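Local atomic coordinates of methyl-coenzyme M reductase subunit beta (Methanosarcina barkeri, PDB entry 1E6Y), a protein that forms part of methyl-coenzyme M reductase, the nickel enzyme that releases methane from methyl-coenzyme M with coenzyme B as reductant. Residues L184-R189 and N373-V378; G347-T352 and R380-F385. All blocks are in the same frame, centred on the assembly; numbering follows the deposited sequence.

In the fold
From the N terminus, the chain first reaches 184-189, a loop ahead of helix 193-199, and then runs through 183 mostly helical residues before contact 1 closes this long loop at 373-378. Inside that span lies 347-352, the start of helix 348-358; contact 2 closes a much shorter excursion, of 27 residues, at 380-385. The segments alternate, so the two contacts cross. The excursion closed by contact 2 contains Gly366, which binds coenzyme B, and the 373-378 segment of contact 1. The contacts also touch: Arg189 NH1 lies 3.1 Å from Ser382 O, a probable hydrogen bond that ties the early loop to the linker before helix 387-395.

Contact 1: residues L184-R189 and N373-V378; sequences LGFSLR and NGNHVV. With TP7 (Coenzyme B), chain M.
The type I beta turn from Asn373 to His376 leads into part of the coenzyme B pocket, and Phe186 and Arg189 pack against Gly374 and Asn375 in its middle. One feature is a backbone oxygen held against a flat cation: Gly374 O sits 3.4 Å above the guanidinium plane of Arg189, over its centre. A bend in the arginine chain (chi3 69°) brings the group across the turn, while NH1 has partners elsewhere, a salt bridge to Glu215 and a hydrogen bond to Ser382 O. Arg189 O lies 2.9 Å from Gly374 N. With a leucine in place of Arg189, the flat cation over Gly374 O would be gone and Glu215 would probably be left without its charged mate.

Phe186 meets the same oxygen in another way. Gly374 O lies at the edge of the Phe186 ring, near its plane and 3.5 Å from CE2, whereas Arg189 CD sits over a face of that ring, offset toward the rim. Asn375 OD1 comes within 3.4 Å of Phe186 CD2, with amide and ring planes 65° apart. The amide is fixed at both ends, OD1 accepting from Glu182 N and ND2 donating to Asn180 O. Gly374 suits this close fit because a CB would point at Arg189 and clash with NE. Within the turn, Asn373 OD1 takes a weak bond from Asn375 N (3.1 Å).

Beyond the turn, Val378 N donates to His376 ND1 (3.2 Å) almost in the ring plane, holding the imidazole's rotation. Its far edge then faces the ligand phosphate, with CE1 3.3 Å from O1P, and Val377 CG1 touches the ligand CG at 3.5 Å. What results is a buried beta turn running into His376, Val377 and Val378, which line the coenzyme B pocket.

Contact 2: residues G347-T352 and R380-F385; sequences GKVEGT and RHSRGF
Lys348 and Ser382 bring the first turn of helix 348-358, with Gly347 at its N-cap, against a loop that contains an inverse gamma turn centred on Arg383. The lysine shows how a long side chain can be laid along a backbone. Its CB rests 4.1 Å from Ser382 CA. Bends at chi2, chi3 and chi4 then carry the chain past the carbonyl of His381, whose O is 3.7 Å from Lys348 CD and 3.6 Å from CE. At the tip, NZ stands over one face of the Arg383 guanidinium, 4.0 Å from its NE. These like charges each have an opposite partner: NZ forms a salt bridge with an acidic side chain of another protein's chain, and Arg383 NE with Asp345, which probably makes their closeness tolerable.

One residue on, Val349 CG2 meets Ser382 OG at 3.3 Å and Phe385 CB at 3.8 Å, both on one side of the methyl, the valine and phenylalanine side chains crossing at about a right angle. That serine hydroxyl is itself bonded to Asp345.

Thr352, a turn further along the helix, joins the two backbones. Its OG1 receives a weak bond from Ser382 N (3.1 Å, 127° at the hydrogen) and donates to Lys348 O at 2.7 Å, tilted 21° from the carbonyl plane, while Thr352 N donates to the same oxygen.

Contact 1: residues L184-R189 and N373-V378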
ATOM      1  N   LEU E 184     -12.276  -9.608   1.727  1.00  8.69           N
ATOM      2  CA  LEU E 184     -13.509  -9.086   2.299  1.00  8.53           C
ATOM      3  C   LEU E 184     -14.151 -10.144   3.195  1.00  8.69           C
ATOM      4  O   LEU E 184     -14.396 -11.272   2.761  1.00  7.98           O
ATOM      5  CB  LEU E 184     -14.460  -8.684   1.171  1.00  7.89           C
ATOM      6  CG  LEU E 184     -13.811  -7.835   0.069  1.00  7.42           C
ATOM      7  CD1 LEU E 184     -14.785  -7.639  -1.074  1.00  7.19           C
ATOM      8  CD2 LEU E 184     -13.366  -6.494   0.637  1.00  6.86           C
ATOM      9  N   GLY E 185     -14.363  -9.792   4.460  1.00  8.40           N
ATOM     10  CA  GLY E 185     -14.858 -10.750   5.438  1.00  8.26           C
ATOM     11  C   GLY E 185     -13.745 -11.434   6.218  1.00  8.72           C
ATOM     12  O   GLY E 185     -13.979 -12.445   6.882  1.00  8.65           O
ATOM     13  N   PHE E 186     -12.560 -10.825   6.223  1.00  8.01           N
ATOM     14  CA  PHE E 186     -11.363 -11.472   6.757  1.00  7.97           C
ATOM     15  C   PHE E 186     -10.934 -11.020   8.149  1.00  7.76           C
ATOM     16  O   PHE E 186      -9.960 -11.542   8.688  1.00  8.02           O
ATOM     17  CB  PHE E 186     -10.189 -11.288   5.789  1.00  7.87           C
ATOM     18  CG  PHE E 186     -10.009 -12.435   4.835  1.00  7.56           C
ATOM     19  CD1 PHE E 186     -10.899 -12.626   3.783  1.00  7.61           C
ATOM     20  CD2 PHE E 186      -8.960 -13.340   5.004  1.00  7.47           C
ATOM     21  CE1 PHE E 186     -10.749 -13.705   2.908  1.00  6.87           C
ATOM     22  CE2 PHE E 186      -8.801 -14.422   4.137  1.00  7.36           C
ATOM     23  CZ  PHE E 186      -9.696 -14.606   3.087  1.00  7.84           C
ATOM     24  N   SER E 187     -11.667 -10.086   8.748  1.00  7.46           N
ATOM     25  CA  SER E 187     -11.254  -9.507  10.028  1.00  7.71           C
ATOM     26  C   SER E 187     -11.101 -10.541  11.146  1.00  7.97           C
ATOM     27  O   SER E 187     -10.109 -10.528  11.875  1.00  8.13           O
ATOM     28  CB  SER E 187     -12.233  -8.420  10.461  1.00  7.90           C
ATOM     29  OG  SER E 187     -12.167  -7.301   9.593  1.00  8.38           O
ATOM     30  N   LEU E 188     -12.060 -11.459  11.248  1.00  8.02           N
ATOM     31  CA  LEU E 188     -12.023 -12.497  12.279  1.00  8.40           C
ATOM     32  C   LEU E 188     -11.004 -13.589  11.954  1.00  9.14           C
ATOM     33  O   LEU E 188     -10.718 -14.448  12.789  1.00  8.69           O
ATOM     34  CB  LEU E 188     -13.415 -13.116  12.468  1.00  9.30           C
ATOM     35  CG  LEU E 188     -14.511 -12.150  12.928  1.00  8.85           C
ATOM     36  CD1 LEU E 188     -15.861 -12.851  12.955  1.00  9.57           C
ATOM     37  CD2 LEU E 188     -14.161 -11.596  14.300  1.00  9.98           C
ATOM     38  N   ARG E 189     -10.459 -13.553  10.741  1.00  8.56           N
ATOM     39  CA  ARG E 189      -9.376 -14.465  10.376  1.00  8.83           C
ATOM     40  C   ARG E 189      -8.014 -13.907  10.711  1.00  8.28           C
ATOM     41  O   ARG E 189      -7.035 -14.658  10.760  1.00  7.97           O
ATOM     42  CB  ARG E 189      -9.487 -14.816   8.894  1.00  8.64           C
ATOM     43  CG  ARG E 189     -10.857 -15.369   8.519  1.00  8.76           C
ATOM     44  CD  ARG E 189     -10.859 -16.079   7.175  1.00  8.12           C
ATOM     45  NE  ARG E 189     -10.079 -17.325   7.274  1.00  8.49           N
ATOM     46  CZ  ARG E 189      -9.819 -18.034   6.158  1.00  8.30           C
ATOM     47  NH1 ARG E 189      -9.130 -19.157   6.353  1.00  8.02           N
ATOM     48  NH2 ARG E 189     -10.243 -17.613   4.985  1.00  8.91           N
ATOM     49  N   ASN E 373      -2.029 -17.054  10.748  1.00  9.19           N
ATOM     50  CA  ASN E 373      -3.446 -16.810  10.991  1.00  9.24           C
ATOM     51  C   ASN E 373      -4.231 -16.962   9.691  1.00  8.72           C
ATOM     52  O   ASN E 373      -3.644 -17.113   8.618  1.00  9.29           O
ATOM     53  CB  ASN E 373      -3.662 -15.409  11.589  1.00  9.37           C
ATOM     54  CG  ASN E 373      -2.977 -14.314  10.788  1.00  9.75           C
ATOM     55  OD1 ASN E 373      -3.542 -13.785   9.832  1.00  9.00           O
ATOM     56  ND2 ASN E 373      -1.760 -13.958  11.187  1.00 10.58           N
ATOM     57  N   GLY E 374      -5.558 -16.948   9.796  1.00  8.79           N
ATOM     58  CA  GLY E 374      -6.403 -17.143   8.630  1.00  8.02           C
ATOM     59  C   GLY E 374      -6.344 -16.015   7.611  1.00  8.53           C
ATOM     60  O   GLY E 374      -6.849 -16.165   6.499  1.00  7.67           O
ATOM     61  N   ASN E 375      -5.759 -14.881   7.994  1.00  7.71           N
ATOM     62  CA  ASN E 375      -5.582 -13.749   7.082  1.00  8.16           C
ATOM     63  C   ASN E 375      -4.151 -13.666   6.539  1.00  8.02           C
ATOM     64  O   ASN E 375      -3.862 -12.853   5.657  1.00  8.86           O
ATOM     65  CB  ASN E 375      -5.951 -12.438   7.793  1.00  7.88           C
ATOM     66  CG  ASN E 375      -5.855 -11.226   6.876  1.00  8.80           C
ATOM     67  OD1 ASN E 375      -6.659 -11.060   5.957  1.00  8.38           O
ATOM     68  ND2 ASN E 375      -4.859 -10.381   7.115  1.00  8.29           N
ATOM     69  N   HIS E 376      -3.262 -14.512   7.056  1.00  8.36           N
ATOM     70  CA  HIS E 376      -1.878 -14.551   6.590  1.00  8.49           C
ATOM     71  C   HIS E 376      -1.859 -15.041   5.145  1.00  8.46           C
ATOM     72  O   HIS E 376      -2.580 -15.975   4.798  1.00  7.62           O
ATOM     73  CB  HIS E 376      -1.053 -15.493   7.476  1.00  8.28           C
ATOM     74  CG  HIS E 376       0.422 -15.226   7.447  1.00  7.91           C
ATOM     75  ND1 HIS E 376       1.202 -15.469   6.337  1.00  8.12           N
ATOM     76  CD2 HIS E 376       1.265 -14.797   8.414  1.00  8.43           C
ATOM     77  CE1 HIS E 376       2.463 -15.202   6.622  1.00  8.71           C
ATOM     78  NE2 HIS E 376       2.531 -14.795   7.877  1.00  8.64           N
ATOM     79  N   VAL E 377      -1.058 -14.391   4.300  1.00  7.92           N
ATOM     80  CA  VAL E 377      -0.976 -14.764   2.888  1.00  7.30           C
ATOM     81  C   VAL E 377      -0.628 -16.241   2.690  1.00  7.90           C
ATOM     82  O   VAL E 377      -1.057 -16.860   1.715  1.00  7.95           O
ATOM     83  CB  VAL E 377       0.059 -13.888   2.128  1.00  7.66           C
ATOM     84  CG1 VAL E 377       1.480 -14.205   2.589  1.00  7.15           C
ATOM     85  CG2 VAL E 377      -0.080 -14.100   0.629  1.00  8.01           C
ATOM     86  N   VAL E 378       0.078 -16.821   3.658  1.00  7.39           N
ATOM     87  CA  VAL E 378       0.518 -18.209   3.558  1.00  7.53           C
ATOM     88  C   VAL E 378      -0.583 -19.203   3.926  1.00  7.90           C
ATOM     89  O   VAL E 378      -0.690 -20.270   3.321  1.00  8.40           O
ATOM     90  CB  VAL E 378       1.745 -18.464   4.461  1.00  6.98           C
ATOM     91  CG1 VAL E 378       2.190 -19.919   4.365  1.00  7.79           C
ATOM     92  CG2 VAL E 378       2.880 -17.536   4.062  1.00  7.68           C
TER
HETATM   93  N   TP7 M5571       6.721 -13.010   1.449  1.00  9.32           N
HETATM   94  P   TP7 M5571       5.866 -12.470   5.851  1.00  8.41           P
HETATM   95  O1P TP7 M5571       5.382 -13.697   6.516  1.00  8.34           O
HETATM   96  O2P TP7 M5571       4.846 -11.398   5.909  1.00  8.15           O
HETATM   97  O3P TP7 M5571       7.153 -12.018   6.471  1.00  8.58           O
HETATM   98  O4P TP7 M5571       6.157 -12.856   4.273  1.00  7.84           O
HETATM   99  CB  TP7 M5571       5.167 -13.026   3.344  1.00  9.27           C
HETATM  100  C   TP7 M5571       5.808 -10.872   2.305  1.00  9.45           C
HETATM  101  O   TP7 M5571       6.991 -10.489   2.482  1.00  8.80           O
HETATM  102  OXT TP7 M5571       4.819 -10.097   2.330  1.00  8.83           O
HETATM  103  CA  TP7 M5571       5.572 -12.386   2.035  1.00  8.83           C
HETATM  104  CG  TP7 M5571       4.929 -14.527   3.178  1.00  8.04           C
HETATM  105  O1  TP7 M5571       5.533 -14.162  -0.122  1.00  9.47           O
HETATM  106  C1  TP7 M5571       6.647 -13.663   0.206  1.00  9.21           C
HETATM  107  C2  TP7 M5571       7.799 -13.736  -0.573  1.00 10.17           C
HETATM  108  C3  TP7 M5571       7.708 -14.451  -1.927  1.00  9.16           C
HETATM  109  C4  TP7 M5571       8.909 -14.499  -2.913  1.00 10.08           C
HETATM  110  C5  TP7 M5571      10.045 -15.352  -2.279  1.00  9.16           C
HETATM  111  C6  TP7 M5571       9.660 -16.864  -2.249  1.00 10.36           C
HETATM  112  C7  TP7 M5571       9.343 -17.347  -3.624  1.00 11.26           C
HETATM  113  S7  TP7 M5571       8.867 -19.092  -3.799  1.00 12.50           S

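Contact 2: residues G347-T352 and R380-F385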
ATOM      1  N   GLY E 347      -7.907 -30.602  -1.531  1.00  8.24           N
ATOM      2  CA  GLY E 347      -6.555 -30.223  -1.882  1.00  8.63           C
ATOM      3  C   GLY E 347      -6.062 -28.983  -1.159  1.00  8.59           C
ATOM      4  O   GLY E 347      -4.856 -28.783  -1.044  1.00  8.48           O
ATOM      5  N   LYS E 348      -6.979 -28.169  -0.642  1.00  9.07           N
ATOM      6  CA  LYS E 348      -6.607 -26.858  -0.113  1.00  9.04           C
ATOM      7  C   LYS E 348      -5.948 -26.892   1.262  1.00  8.46           C
ATOM      8  O   LYS E 348      -5.167 -25.998   1.592  1.00  9.23           O
ATOM      9  CB  LYS E 348      -7.815 -25.917  -0.091  1.00  9.88           C
ATOM     10  CG  LYS E 348      -8.358 -25.595  -1.478  1.00 10.24           C
ATOM     11  CD  LYS E 348      -8.710 -24.126  -1.628  1.00 11.25           C
ATOM     12  CE  LYS E 348     -10.086 -23.822  -1.064  1.00 10.94           C
ATOM     13  NZ  LYS E 348     -11.171 -24.109  -2.042  1.00 11.01           N
ATOM     14  N   VAL E 349      -6.238 -27.914   2.064  1.00  8.23           N
ATOM     15  CA  VAL E 349      -5.499 -28.086   3.311  1.00  8.17           C
ATOM     16  C   VAL E 349      -4.078 -28.545   3.004  1.00  8.19           C
ATOM     17  O   VAL E 349      -3.117 -28.002   3.543  1.00  8.14           O
ATOM     18  CB  VAL E 349      -6.179 -29.095   4.266  1.00  8.21           C
ATOM     19  CG1 VAL E 349      -5.282 -29.359   5.471  1.00  8.97           C
ATOM     20  CG2 VAL E 349      -7.523 -28.546   4.735  1.00  7.67           C
ATOM     21  N   GLU E 350      -3.951 -29.498   2.085  1.00  8.23           N
ATOM     22  CA  GLU E 350      -2.638 -29.946   1.630  1.00  8.14           C
ATOM     23  C   GLU E 350      -1.862 -28.794   0.999  1.00  7.57           C
ATOM     24  O   GLU E 350      -0.691 -28.588   1.311  1.00  7.83           O
ATOM     25  CB  GLU E 350      -2.789 -31.078   0.615  1.00  8.36           C
ATOM     26  CG  GLU E 350      -1.482 -31.742   0.238  1.00  9.65           C
ATOM     27  CD  GLU E 350      -1.635 -32.755  -0.882  1.00 10.11           C
ATOM     28  OE1 GLU E 350      -0.658 -32.940  -1.636  1.00 10.10           O
ATOM     29  OE2 GLU E 350      -2.715 -33.375  -0.999  1.00  9.43           O
ATOM     30  N   GLY E 351      -2.541 -28.027   0.147  1.00  7.89           N
ATOM     31  CA  GLY E 351      -1.924 -26.886  -0.504  1.00  8.12           C
ATOM     32  C   GLY E 351      -1.470 -25.833   0.487  1.00  9.07           C
ATOM     33  O   GLY E 351      -0.317 -25.397   0.447  1.00  7.99           O
ATOM     34  N   THR E 352      -2.362 -25.447   1.397  1.00  7.69           N
ATOM     35  CA  THR E 352      -2.005 -24.529   2.473  1.00  8.57           C
ATOM     36  C   THR E 352      -0.783 -25.049   3.228  1.00  8.25           C
ATOM     37  O   THR E 352       0.173 -24.306   3.455  1.00  8.89           O
ATOM     38  CB  THR E 352      -3.173 -24.347   3.468  1.00  8.88           C
ATOM     39  OG1 THR E 352      -4.293 -23.765   2.792  1.00  9.52           O
ATOM     40  CG2 THR E 352      -2.764 -23.437   4.621  1.00  9.04           C
ATOM     41  N   ARG E 380      -4.160 -18.549   4.511  1.00  7.47           N
ATOM     42  CA  ARG E 380      -5.534 -18.169   4.285  1.00  7.49           C
ATOM     43  C   ARG E 380      -6.320 -19.152   3.425  1.00  8.15           C
ATOM     44  O   ARG E 380      -7.541 -19.075   3.329  1.00  8.29           O
ATOM     45  CB  ARG E 380      -5.626 -16.788   3.610  1.00  7.87           C
ATOM     46  CG  ARG E 380      -4.906 -16.690   2.266  1.00  7.29           C
ATOM     47  CD  ARG E 380      -5.157 -15.288   1.707  1.00  7.18           C
ATOM     48  NE  ARG E 380      -6.498 -15.117   1.186  1.00  7.86           N
ATOM     49  CZ  ARG E 380      -6.937 -14.086   0.496  1.00  8.57           C
ATOM     50  NH1 ARG E 380      -8.165 -14.018   0.033  1.00  8.27           N
ATOM     51  NH2 ARG E 380      -6.113 -13.052   0.244  1.00  8.04           N
ATOM     52  N   HIS E 381      -5.621 -20.020   2.706  1.00  7.89           N
ATOM     53  CA  HIS E 381      -6.205 -20.636   1.519  1.00  7.72           C
ATOM     54  C   HIS E 381      -7.313 -21.641   1.788  1.00  8.09           C
ATOM     55  O   HIS E 381      -8.344 -21.623   1.113  1.00  8.78           O
ATOM     56  CB  HIS E 381      -5.102 -21.268   0.683  1.00  7.63           C
ATOM     57  CG  HIS E 381      -3.947 -20.349   0.450  1.00  7.49           C
ATOM     58  ND1 HIS E 381      -4.015 -19.287  -0.431  1.00  8.21           N
ATOM     59  CD2 HIS E 381      -2.773 -20.219   1.103  1.00  7.70           C
ATOM     60  CE1 HIS E 381      -2.935 -18.544  -0.299  1.00  8.14           C
ATOM     61  NE2 HIS E 381      -2.161 -19.084   0.625  1.00  7.89           N
ATOM     62  N   SER E 382      -7.121 -22.486   2.796  1.00  8.41           N
ATOM     63  CA  SER E 382      -8.156 -23.430   3.200  1.00  8.96           C
ATOM     64  C   SER E 382      -9.302 -22.703   3.896  1.00  8.57           C
ATOM     65  O   SER E 382      -9.094 -21.696   4.575  1.00  9.02           O
ATOM     66  CB  SER E 382      -7.575 -24.498   4.130  1.00  9.60           C
ATOM     67  OG  SER E 382      -8.586 -25.390   4.572  1.00 10.85           O
ATOM     68  N   ARG E 383     -10.515 -23.206   3.699  1.00  8.77           N
ATOM     69  CA  ARG E 383     -11.713 -22.589   4.288  1.00  8.35           C
ATOM     70  C   ARG E 383     -11.891 -22.899   5.757  1.00  8.40           C
ATOM     71  O   ARG E 383     -12.921 -23.455   6.199  1.00  8.28           O
ATOM     72  CB  ARG E 383     -12.913 -22.980   3.427  1.00  8.08           C
ATOM     73  CG  ARG E 383     -12.843 -22.441   2.005  1.00  8.04           C
ATOM     74  CD  ARG E 383     -14.037 -22.887   1.190  1.00  7.77           C
ATOM     75  NE  ARG E 383     -13.857 -24.326   0.857  1.00  8.33           N
ATOM     76  CZ  ARG E 383     -14.767 -24.922   0.099  1.00  8.92           C
ATOM     77  NH1 ARG E 383     -14.507 -26.219  -0.164  1.00 10.06           N
ATOM     78  NH2 ARG E 383     -15.864 -24.368  -0.378  1.00  9.25           N
ATOM     79  N   GLY E 384     -10.881 -22.524   6.538  1.00  8.25           N
ATOM     80  CA  GLY E 384     -10.972 -22.609   7.983  1.00  8.39           C
ATOM     81  C   GLY E 384     -10.506 -23.921   8.582  1.00  8.63           C
ATOM     82  O   GLY E 384     -10.543 -24.080   9.800  1.00  8.68           O
ATOM     83  N   PHE E 385     -10.029 -24.845   7.749  1.00  9.11           N
ATOM     84  CA  PHE E 385      -9.723 -26.199   8.215  1.00  9.72           C
ATOM     85  C   PHE E 385      -8.255 -26.405   8.586  1.00 10.41           C
ATOM     86  O   PHE E 385      -7.883 -27.468   9.089  1.00  9.77           O
ATOM     87  CB  PHE E 385     -10.142 -27.231   7.161  1.00 10.95           C
ATOM     88  CG  PHE E 385     -11.595 -27.157   6.779  1.00 12.54           C
ATOM     89  CD1 PHE E 385     -11.970 -26.976   5.450  1.00 13.04           C
ATOM     90  CD2 PHE E 385     -12.590 -27.222   7.753  1.00 13.92           C
ATOM     91  CE1 PHE E 385     -13.313 -26.859   5.092  1.00 14.25           C
ATOM     92  CE2 PHE E 385     -13.939 -27.105   7.405  1.00 14.77           C
ATOM     93  CZ  PHE E 385     -14.300 -26.922   6.073  1.00 14.53           C
TER